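Local coordinates for microcin B17-processing protein McbD (Escherichia coli str. K-12 substr. MG1655, PDB 6GRH) that is needed to convert the inactive microcin B17 precursor peptide into the active antibiotic and belongs to the YcaO cyclodehydratase family, at residues S265-C268 with L269-F272. The protein carries 1 engineered substitution. Residues are numbered along the deposited sequence; the frame is centred on the assembly and turned at random.
Sequences SYIC and LHNF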
loop_
_atom_site.group_PDB
_atom_site.type_symbol
_atom_site.label_atom_id
_atom_site.label_comp_id
_atom_site.label_asym_id
_atom_site.label_seq_id
_atom_site.Cartn_x
_atom_site.Cartn_y
_atom_site.Cartn_z
ATOM N N SER E 265 24.809 29.904 5.272
ATOM C CA SER E 265 25.347 30.805 4.238
ATOM C C SER E 265 26.407 30.113 3.428
ATOM O O SER E 265 26.476 30.299 2.248
ATOM C CB SER E 265 25.941 32.069 4.849
ATOM O OG SER E 265 24.911 32.779 5.505
ATOM N N TYR E 266 27.236 29.312 4.085
ATOM C CA TYR E 266 28.289 28.546 3.408
ATOM C C TYR E 266 27.684 27.632 2.347
ATOM O O TYR E 266 28.120 27.647 1.186
ATOM C CB TYR E 266 29.024 27.712 4.447
ATOM C CG TYR E 266 30.182 26.877 3.982
ATOM C CD1 TYR E 266 29.990 25.717 3.237
ATOM C CD2 TYR E 266 31.467 27.192 4.372
ATOM C CE1 TYR E 266 31.060 24.934 2.832
ATOM C CE2 TYR E 266 32.543 26.413 3.986
ATOM C CZ TYR E 266 32.332 25.285 3.217
ATOM O OH TYR E 266 33.380 24.502 2.843
ATOM N N ILE E 267 26.691 26.830 2.739
ATOM C CA ILE E 267 26.158 25.833 1.825
ATOM C C ILE E 267 25.304 26.433 0.696
ATOM O O ILE E 267 25.373 25.940 -0.434
ATOM C CB ILE E 267 25.437 24.679 2.573
ATOM C CG1 ILE E 267 25.436 23.426 1.708
ATOM C CG2 ILE E 267 24.032 25.065 2.998
ATOM C CD1 ILE E 267 26.815 22.861 1.472
ATOM N N CYS E 268 24.539 27.495 0.975
ATOM C CA CYS E 268 23.762 28.161 -0.089
ATOM C C CYS E 268 24.664 28.726 -1.168
ATOM O O CYS E 268 24.444 28.487 -2.353
ATOM C CB CYS E 268 22.848 29.250 0.463
ATOM S SG CYS E 268 21.474 28.519 1.407
ATOM N N LEU E 269 25.706 29.451 -0.762
ATOM C CA LEU E 269 26.659 29.956 -1.742
ATOM C C LEU E 269 27.436 28.826 -2.423
ATOM O O LEU E 269 27.622 28.863 -3.632
ATOM C CB LEU E 269 27.609 30.976 -1.127
ATOM C CG LEU E 269 28.602 31.643 -2.077
ATOM C CD1 LEU E 269 27.970 32.151 -3.367
ATOM C CD2 LEU E 269 29.253 32.787 -1.318
ATOM N N HIS E 270 27.835 27.802 -1.675
ATOM C CA HIS E 270 28.525 26.637 -2.274
ATOM C C HIS E 270 27.672 25.997 -3.383
ATOM O O HIS E 270 28.192 25.701 -4.452
ATOM C CB HIS E 270 28.869 25.577 -1.213
ATOM C CG HIS E 270 29.563 24.378 -1.766
ATOM N ND1 HIS E 270 30.922 24.342 -1.987
ATOM C CD2 HIS E 270 29.081 23.180 -2.174
ATOM C CE1 HIS E 270 31.249 23.168 -2.494
ATOM N NE2 HIS E 270 30.147 22.446 -2.625
ATOM N N ASN E 271 26.377 25.839 -3.119
ATOM C CA ASN E 271 25.467 25.197 -4.056
ATOM C C ASN E 271 25.146 26.057 -5.274
ATOM O O ASN E 271 24.972 25.526 -6.383
ATOM C CB ASN E 271 24.170 24.796 -3.362
ATOM C CG ASN E 271 24.333 23.550 -2.508
ATOM O OD1 ASN E 271 25.276 22.773 -2.685
ATOM N ND2 ASN E 271 23.410 23.348 -1.599
ATOM N N PHE E 272 25.064 27.366 -5.043
ATOM C CA PHE E 272 25.016 28.355 -6.122
ATOM C C PHE E 272 26.246 28.185 -7.044
ATOM O O PHE E 272 26.103 28.055 -8.281
ATOM C CB PHE E 272 24.929 29.775 -5.531
ATOM C CG PHE E 272 24.759 30.845 -6.563
ATOM C CD1 PHE E 272 25.862 31.367 -7.222
ATOM C CD2 PHE E 272 23.486 31.282 -6.921
ATOM C CE1 PHE E 272 25.703 32.339 -8.212
ATOM C CE2 PHE E 272 23.324 32.254 -7.904
ATOM C CZ PHE E 272 24.430 32.775 -8.551
#
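Four backbone hydrogen bonds join Ser265-Cys268 to Leu269-Phe272, each running from an amide N to the carbonyl O four residues earlier. The shortest are His270 N to Tyr266 O and Asn271 N to Ile267 O, both 2.9 Å. Phe272 N reaches Cys268 O at 3.0 Å. The bond from Leu269 N to Ser265 O is longer, 3.2 Å, but nearly straight, with an N-H...O angle of 169°.

Asn271 folds its amide back along its own helix. Its CG lies beside the backbone N (chi1 -76°), which places it 3.3 Å from Ile267 O. Asn271 ND2 is 3.5 Å from the same oxygen, yet the angle is too poor for a hydrogen bond. Asn271 ND2 also lies 3.9 Å from Ile267 CG1, and the two side chains cross at a slant.

With CG1 roughly anti to the backbone N (chi1 -156°), Ile267 carries CD1 to 4.3 Å from His270 CD2, approaching the ring obliquely. Tyr266 OH hydrogen-bonds to Gly65 O of one McbC chain, and its ring stacks on Phe66 of that subunit. His270 NE2 hydrogen-bonds to Glu5 OE1 of a second McbC chain.

Leu269 and Phe272 turn instead into their own chain, where both pack on Met291 of helix 285-292. The eight residues form about two regular alpha-helical turns near the C-terminal end of helix 251-275, within the YcaO domain, with one side built into the McbD-McbC interface.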